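Long-range contacts in Mn transporter subunit (Synechocystis sp. PCC 6803, PDB 3UJP), which probably captures manganese in the periplasm as a solute-binding protein and delivers it to an ABC-type transporter: residues 33-39 / 53-59; 81-85 / 149-153; 109-114 / 141-146. All blocks are in the same frame, centred on the assembly; numbering follows the deposited sequence.

Interaction 1: residues 33-39 / 53-59; sequences KVLTTFT and LVVESIT
Leu35 lies alongside the stem of Glu56, both side chains pointing the same way from neighbouring parallel strands, with CD1 of Leu35 3.9 Å from CB of Glu56. The glutamate is fully extended, CG opposite the backbone N (chi1 -171°), and this carries its carboxylate past the leucine toward Lys33. The lysine chain, bent at its second and third torsions, brings NZ to 3.5 Å from OE1 of Glu56, a rather long salt bridge. OE2 of the same carboxylate pairs with Arg60, so the acid is shared between two bases, which would probably favour its ionised form. Val34 meets Leu53 obliquely, CG2 to CD1. The backbones are joined by a parallel ladder in which Thr36 is bonded twice to the partner segment, to Glu56 in the strand and Ile58 just after it: its N donates to Glu56 O at 2.8 Å, and its O accepts from Ile58 N at 2.7 Å. Val34 does the same with Val54 O and Glu56 N. Beyond the strand ends, Thr37 O is gripped by two donors of one residue, Thr59 N at 3.1 Å and Thr59 OG1 at 3.0 Å, the hydroxyl arriving on a lone pair in the carbonyl plane. Ser57 OG in turn bonds to Thr59 O within the same segment. Strands 33-36 and 54-57 and the intervening helix 39-49 form a classical beta-alpha-beta unit. That helix packs on the face bearing Thr36, Val55 and Ser57 through Leu41, Ala42 and Val45, whereas helix 72-80 reaches Glu56 on the opposite face and touches Ile58 beyond the strand end. Strand 54-57 ends the sheet within this chain, and strand 83-86 flanks 33-36 on its far side.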
# COMPACT_ATOMS: atom_id res chain seq x y z
N LYS A 33 8.43 6.53 4.92
CA LYS A 33 7.12 6.52 5.58
C LYS A 33 6.71 7.92 6.03
O LYS A 33 7.38 8.54 6.83
CB LYS A 33 7.12 5.54 6.75
CG LYS A 33 6.13 4.38 6.59
CD LYS A 33 4.93 4.49 7.56
CE LYS A 33 5.35 4.28 9.03
NZ LYS A 33 4.21 4.38 9.99
N VAL A 34 5.59 8.41 5.50
CA VAL A 34 5.17 9.79 5.78
C VAL A 34 3.86 9.83 6.55
O VAL A 34 2.89 9.17 6.19
CB VAL A 34 5.05 10.61 4.48
CG1 VAL A 34 4.55 12.00 4.79
CG2 VAL A 34 6.37 10.69 3.80
N LEU A 35 3.82 10.63 7.61
CA LEU A 35 2.65 10.67 8.49
C LEU A 35 1.97 12.04 8.48
O LEU A 35 2.64 13.08 8.54
CB LEU A 35 3.04 10.29 9.91
CG LEU A 35 1.98 9.44 10.60
CD1 LEU A 35 2.02 8.00 10.03
CD2 LEU A 35 2.13 9.45 12.12
N THR A 36 0.64 12.06 8.37
CA THR A 36 -0.08 13.33 8.44
C THR A 36 -1.17 13.33 9.50
O THR A 36 -1.79 12.30 9.79
CB THR A 36 -0.67 13.80 7.09
OG1 THR A 36 -1.39 12.73 6.46
CG2 THR A 36 0.43 14.24 6.17
N THR A 37 -1.41 14.51 10.04
CA THR A 37 -2.34 14.69 11.13
C THR A 37 -3.74 14.21 10.81
O THR A 37 -4.27 13.33 11.50
CB THR A 37 -2.34 16.14 11.57
OG1 THR A 37 -2.46 16.99 10.43
CG2 THR A 37 -1.02 16.42 12.24
N PHE A 38 -4.34 14.78 9.77
CA PHE A 38 -5.68 14.35 9.37
C PHE A 38 -5.82 13.92 7.92
O PHE A 38 -4.96 14.22 7.08
CB PHE A 38 -6.73 15.40 9.72
CG PHE A 38 -6.58 16.70 8.99
CD1 PHE A 38 -7.55 17.13 8.11
CD2 PHE A 38 -5.49 17.50 9.22
CE1 PHE A 38 -7.43 18.31 7.47
CE2 PHE A 38 -5.36 18.68 8.57
CZ PHE A 38 -6.33 19.10 7.70
N THR A 39 -6.91 13.22 7.65
CA THR A 39 -7.24 12.66 6.35
C THR A 39 -7.23 13.61 5.16
O THR A 39 -7.00 13.17 4.03
CB THR A 39 -8.63 12.11 6.37
OG1 THR A 39 -9.54 13.21 6.52
CG2 THR A 39 -8.80 11.15 7.53
N LEU A 53 6.15 7.03 -1.95
CA LEU A 53 6.16 7.00 -0.48
C LEU A 53 4.87 6.33 -0.01
O LEU A 53 3.98 6.03 -0.82
CB LEU A 53 6.21 8.40 0.13
CG LEU A 53 7.38 9.32 -0.26
CD1 LEU A 53 7.37 10.62 0.53
CD2 LEU A 53 8.73 8.63 -0.12
N VAL A 54 4.77 6.11 1.28
CA VAL A 54 3.57 5.49 1.82
C VAL A 54 2.96 6.40 2.87
O VAL A 54 3.47 6.51 3.98
CB VAL A 54 3.78 4.04 2.33
CG1 VAL A 54 5.23 3.76 2.62
CG2 VAL A 54 2.89 3.75 3.54
N VAL A 55 1.87 7.05 2.48
CA VAL A 55 1.30 8.11 3.28
C VAL A 55 0.24 7.55 4.17
O VAL A 55 -0.55 6.70 3.75
CB VAL A 55 0.64 9.11 2.40
CG1 VAL A 55 0.01 10.17 3.26
CG2 VAL A 55 1.66 9.68 1.44
N GLU A 56 0.21 8.03 5.41
CA GLU A 56 -0.76 7.54 6.35
C GLU A 56 -1.21 8.68 7.24
O GLU A 56 -0.51 9.67 7.38
CB GLU A 56 -0.13 6.43 7.17
CG GLU A 56 -1.06 5.66 8.06
CD GLU A 56 -0.29 4.61 8.84
OE1 GLU A 56 0.95 4.52 8.65
OE2 GLU A 56 -0.93 3.87 9.65
N SER A 57 -2.39 8.54 7.82
CA SER A 57 -2.96 9.57 8.66
C SER A 57 -2.95 9.15 10.13
O SER A 57 -3.01 7.95 10.44
CB SER A 57 -4.39 9.80 8.22
OG SER A 57 -4.96 10.98 8.79
N ILE A 58 -2.91 10.13 11.04
CA ILE A 58 -3.08 9.86 12.47
C ILE A 58 -4.57 9.59 12.74
O ILE A 58 -4.97 8.48 13.15
CB ILE A 58 -2.63 11.04 13.38
CG1 ILE A 58 -1.17 11.43 13.15
CG2 ILE A 58 -2.86 10.71 14.85
CD1 ILE A 58 -0.23 10.48 13.68
N THR A 59 -5.37 10.63 12.52
CA THR A 59 -6.80 10.60 12.78
C THR A 59 -7.48 9.83 11.66
O THR A 59 -7.21 10.08 10.49
CB THR A 59 -7.36 12.00 12.75
OG1 THR A 59 -7.16 12.52 11.44
CG2 THR A 59 -6.62 12.89 13.73

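Interaction 2: residues 81-85 / 149-153; sequences ADLIL and AFVEL. With ZN (zinc ion), chain F.
Two leucines of the strand reach the ring of Phe150 from different directions: CD2 of Leu83 lies at the edge, near the ring plane, 4.5 Å from CD1 of Phe150, while CD2 of Leu85 approaches obliquely and comes to 3.6 Å from CE1. Outside the two segments, Phe150 meets Tyr161 edge-to-face and also touches Val45, Val48 and Ala49 of helix 39-49, so the ring is held among apolar groups from several elements. The other flat group, the carboxylate of Asp82, turns from the helix and binds a zinc ion through OD2 at 2.2 Å. Its OD1 receives a weak hydrogen bond from Lys33 N, and this may help to fix the rotation of the group; Asp82 also packs on Arg137 of the second subunit. The zinc is distinct from the manganese site formed by His66, His131, Glu197 and Asp272. Between these flat groups the packing is aliphatic. Leu153 faces the strand and straddles CB of Leu83, with CD1 and CD2 each 3.9 Å from it, and CD1 also rests against the backbone O of Asp82. With chi1 of Leu83 at 169°, its CG swings beside the carbonyl carbon and CD2 reaches to 4.2 Å from CB of Ala149. The same methyl carbon of Ala149 touches CD1 of Leu85 at 4.4 Å. No hydrogen bond joins the two segments; alternate residues of the strand meet Ala149, Phe150 and Leu153 on one side of the helix. Strand 83-85 and helix 149-153 run antiparallel at 177°, their axes 10.6 Å apart, so the helix packs as a layer on one face of the sheet. Val34 and Thr36 of strand 33-36 flank Leu85, and Val108 of strand 107-109 touches both Leu85 and Ala149.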
# COMPACT_ATOMS: atom_id res chain seq x y z
N ALA A 81 7.86 6.65 11.64
CA ALA A 81 7.71 7.37 10.40
C ALA A 81 9.07 7.99 10.04
O ALA A 81 9.90 8.16 10.93
CB ALA A 81 6.65 8.42 10.58
N ASP A 82 9.29 8.34 8.77
CA ASP A 82 10.56 8.96 8.34
C ASP A 82 10.40 10.48 8.14
O ASP A 82 11.37 11.19 7.85
CB ASP A 82 11.14 8.32 7.06
CG ASP A 82 11.34 6.79 7.17
OD1 ASP A 82 10.35 6.05 6.98
OD2 ASP A 82 12.48 6.31 7.45
N LEU A 83 9.16 10.95 8.29
CA LEU A 83 8.82 12.37 8.16
C LEU A 83 7.37 12.59 8.56
O LEU A 83 6.52 11.75 8.27
CB LEU A 83 9.03 12.87 6.73
CG LEU A 83 8.44 14.27 6.45
CD1 LEU A 83 9.01 15.31 7.38
CD2 LEU A 83 8.67 14.68 5.02
N ILE A 84 7.09 13.71 9.21
CA ILE A 84 5.75 13.97 9.71
C ILE A 84 5.30 15.35 9.31
O ILE A 84 5.91 16.36 9.66
CB ILE A 84 5.66 13.83 11.25
CG1 ILE A 84 5.76 12.35 11.66
CG2 ILE A 84 4.37 14.45 11.76
CD1 ILE A 84 6.37 12.13 13.03
N LEU A 85 4.22 15.38 8.56
CA LEU A 85 3.74 16.56 7.88
C LEU A 85 2.47 17.00 8.56
O LEU A 85 1.54 16.21 8.71
CB LEU A 85 3.41 16.19 6.44
CG LEU A 85 4.41 16.61 5.37
CD1 LEU A 85 5.79 16.54 5.95
CD2 LEU A 85 4.25 15.72 4.18
N ALA A 149 9.36 19.10 0.72
CA ALA A 149 9.60 18.25 1.89
C ALA A 149 10.00 16.87 1.43
O ALA A 149 10.79 16.20 2.10
CB ALA A 149 8.36 18.18 2.74
N PHE A 150 9.43 16.45 0.29
CA PHE A 150 9.64 15.12 -0.28
C PHE A 150 10.93 15.00 -1.09
O PHE A 150 11.52 13.92 -1.13
CB PHE A 150 8.49 14.74 -1.21
CG PHE A 150 7.24 14.35 -0.51
CD1 PHE A 150 7.09 14.52 0.84
CD2 PHE A 150 6.20 13.79 -1.22
CE1 PHE A 150 5.94 14.16 1.46
CE2 PHE A 150 5.06 13.41 -0.60
CZ PHE A 150 4.93 13.60 0.74
N VAL A 151 11.34 16.07 -1.76
CA VAL A 151 12.59 16.06 -2.52
C VAL A 151 13.79 15.93 -1.56
O VAL A 151 14.75 15.20 -1.86
CB VAL A 151 12.77 17.30 -3.41
CG1 VAL A 151 11.53 17.53 -4.22
CG2 VAL A 151 13.10 18.52 -2.57
N GLU A 152 13.71 16.63 -0.43
CA GLU A 152 14.72 16.52 0.62
C GLU A 152 14.59 15.19 1.32
O GLU A 152 15.58 14.52 1.56
CB GLU A 152 14.58 17.64 1.64
CG GLU A 152 14.66 19.01 1.03
CD GLU A 152 14.33 20.09 2.05
OE1 GLU A 152 14.20 19.73 3.24
OE2 GLU A 152 14.21 21.28 1.67
N LEU A 153 13.36 14.79 1.64
CA LEU A 153 13.18 13.46 2.23
C LEU A 153 13.78 12.35 1.35
O LEU A 153 14.61 11.56 1.83
CB LEU A 153 11.71 13.12 2.55
CG LEU A 153 11.69 11.81 3.37
CD1 LEU A 153 12.26 12.03 4.78
CD2 LEU A 153 10.33 11.10 3.45
ZN ZN F . 12.71 4.37 8.44

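Interaction 3: residues 109-114 / 141-146; sequences VLTEGI and VYVENI
Tyr142 turns one ring face to the carbonyl of Leu110, whose O lies over it, 3.6 Å from CD1 of Tyr142. The same oxygen takes a CA-H...O contact from Tyr142 itself and a weak hydrogen bond from Asn145 ND2. Ile114 crosses the tyrosine at about a right angle, bringing CD1 to 3.5 Å from CE2 of Tyr142, while Thr111 runs beside it, pointing the same way. OG1 of Thr111 donates a weak hydrogen bond of 3.1 Å to Tyr142 OH, a hydroxyl that is more firmly paired with Asn87. Asn145 ND2 bonds to Glu112 O at 3.1 Å, in the carbonyl plane and on a lone pair, with an N-H...O angle of 149°. One amide nitrogen thus bridges two loop carbonyls. Farther along the helix, Leu110 crosses Ile146 obliquely, CD2 meeting CG1 at 3.6 Å. The loop is folded into two overlapping turns, type I from Val109 to Glu112 and type II from Thr111 to Ile114; Gly113, at the third position of the latter, takes the positive phi (112°) usual there. Joining helix 136-153 to the loop after strand 107-109, the contact belongs to the amino-terminal lobe of a metal-binding solute-binding protein, where Tyr142 also touches Ala132 and Trp133, the two residues following the manganese ligand His131.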
# COMPACT_ATOMS: atom_id res chain seq x y z
N VAL A 109 5.53 22.28 8.30
CA VAL A 109 4.15 22.75 8.26
C VAL A 109 3.76 23.14 6.82
O VAL A 109 4.31 24.07 6.23
CB VAL A 109 3.80 23.83 9.39
CG1 VAL A 109 4.96 24.08 10.32
CG2 VAL A 109 3.28 25.15 8.81
N LEU A 110 2.84 22.38 6.25
CA LEU A 110 2.38 22.59 4.89
C LEU A 110 1.75 23.97 4.74
O LEU A 110 1.35 24.37 3.65
CB LEU A 110 1.36 21.54 4.52
CG LEU A 110 1.77 20.13 4.88
CD1 LEU A 110 0.68 19.15 4.46
CD2 LEU A 110 3.11 19.82 4.22
N THR A 111 1.68 24.70 5.83
CA THR A 111 0.92 25.92 5.80
C THR A 111 1.79 27.16 5.57
O THR A 111 1.27 28.24 5.28
CB THR A 111 0.05 26.01 7.06
OG1 THR A 111 -1.32 26.13 6.66
CG2 THR A 111 0.46 27.17 7.96
N GLU A 112 3.10 26.98 5.64
CA GLU A 112 4.08 28.07 5.52
C GLU A 112 3.99 28.95 4.25
O GLU A 112 4.18 28.48 3.13
CB GLU A 112 5.50 27.51 5.65
CG GLU A 112 6.58 28.50 5.32
CD GLU A 112 7.96 27.90 5.44
OE1 GLU A 112 8.06 26.73 5.90
OE2 GLU A 112 8.95 28.58 5.09
N GLY A 113 3.72 30.25 4.45
CA GLY A 113 3.76 31.21 3.36
C GLY A 113 2.37 31.70 3.09
O GLY A 113 2.14 32.64 2.30
N ILE A 114 1.41 31.04 3.73
CA ILE A 114 0.01 31.42 3.60
C ILE A 114 -0.27 32.47 4.66
O ILE A 114 0.11 32.31 5.83
CB ILE A 114 -0.93 30.22 3.78
CG1 ILE A 114 -0.39 29.01 3.02
CG2 ILE A 114 -2.36 30.56 3.31
CD1 ILE A 114 -1.30 27.81 3.13
N VAL A 141 -0.04 26.39 -2.28
CA VAL A 141 1.13 26.50 -1.44
C VAL A 141 1.25 25.28 -0.51
O VAL A 141 2.36 24.86 -0.13
CB VAL A 141 1.11 27.81 -0.67
CG1 VAL A 141 0.96 28.96 -1.63
CG2 VAL A 141 -0.04 27.82 0.26
N TYR A 142 0.13 24.69 -0.14
CA TYR A 142 0.16 23.44 0.60
C TYR A 142 0.95 22.43 -0.21
O TYR A 142 1.92 21.85 0.27
CB TYR A 142 -1.26 22.92 0.78
CG TYR A 142 -1.95 23.43 2.01
CD1 TYR A 142 -1.83 22.77 3.22
CD2 TYR A 142 -2.74 24.58 1.97
CE1 TYR A 142 -2.46 23.21 4.36
CE2 TYR A 142 -3.39 25.04 3.13
CZ TYR A 142 -3.25 24.35 4.32
OH TYR A 142 -3.86 24.77 5.49
N VAL A 143 0.55 22.26 -1.47
CA VAL A 143 1.09 21.20 -2.34
C VAL A 143 2.54 21.45 -2.68
O VAL A 143 3.29 20.53 -2.94
CB VAL A 143 0.31 21.04 -3.66
CG1 VAL A 143 -1.19 20.97 -3.42
CG2 VAL A 143 0.63 22.18 -4.62
N GLU A 144 2.95 22.71 -2.69
CA GLU A 144 4.32 22.96 -3.04
C GLU A 144 5.21 22.57 -1.90
O GLU A 144 6.25 21.94 -2.10
CB GLU A 144 4.54 24.42 -3.34
CG GLU A 144 6.01 24.77 -3.34
CD GLU A 144 6.70 24.31 -4.60
OE1 GLU A 144 6.03 23.64 -5.42
OE2 GLU A 144 7.90 24.61 -4.76
N ASN A 145 4.80 22.93 -0.68
CA ASN A 145 5.62 22.63 0.52
C ASN A 145 5.73 21.13 0.78
O ASN A 145 6.71 20.67 1.37
CB ASN A 145 5.09 23.34 1.76
CG ASN A 145 5.11 24.86 1.63
OD1 ASN A 145 6.01 25.43 1.01
ND2 ASN A 145 4.11 25.51 2.20
N ILE A 146 4.71 20.40 0.36
CA ILE A 146 4.74 18.94 0.37
C ILE A 146 5.78 18.47 -0.61
O ILE A 146 6.42 17.43 -0.40
CB ILE A 146 3.41 18.37 -0.10
CG1 ILE A 146 2.28 18.75 0.87
CG2 ILE A 146 3.54 16.89 -0.24
CD1 ILE A 146 0.88 18.48 0.33

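All three contacts build one lobe around the parallel sheet. Interaction 1 is the most buried and joins two strands within the sheet, chiefly by backbone hydrogen bonds. Interactions 2 and 3 are only partly buried and both use helix 136-153, but their chemistry differs: interaction 2 has no hydrogen bond across the segments and is mainly apolar, whereas interaction 3 mixes apolar packing with side-chain bonds to a loop. Strands 33-36 and 83-86 are neighbours, so interactions 1 and 2 touch, with Leu35 O 2.8 Å from Leu85 N. Leu85 also packs on Leu110, linking interaction 2 to interaction 3, which is nested in the loop that interaction 2 closes.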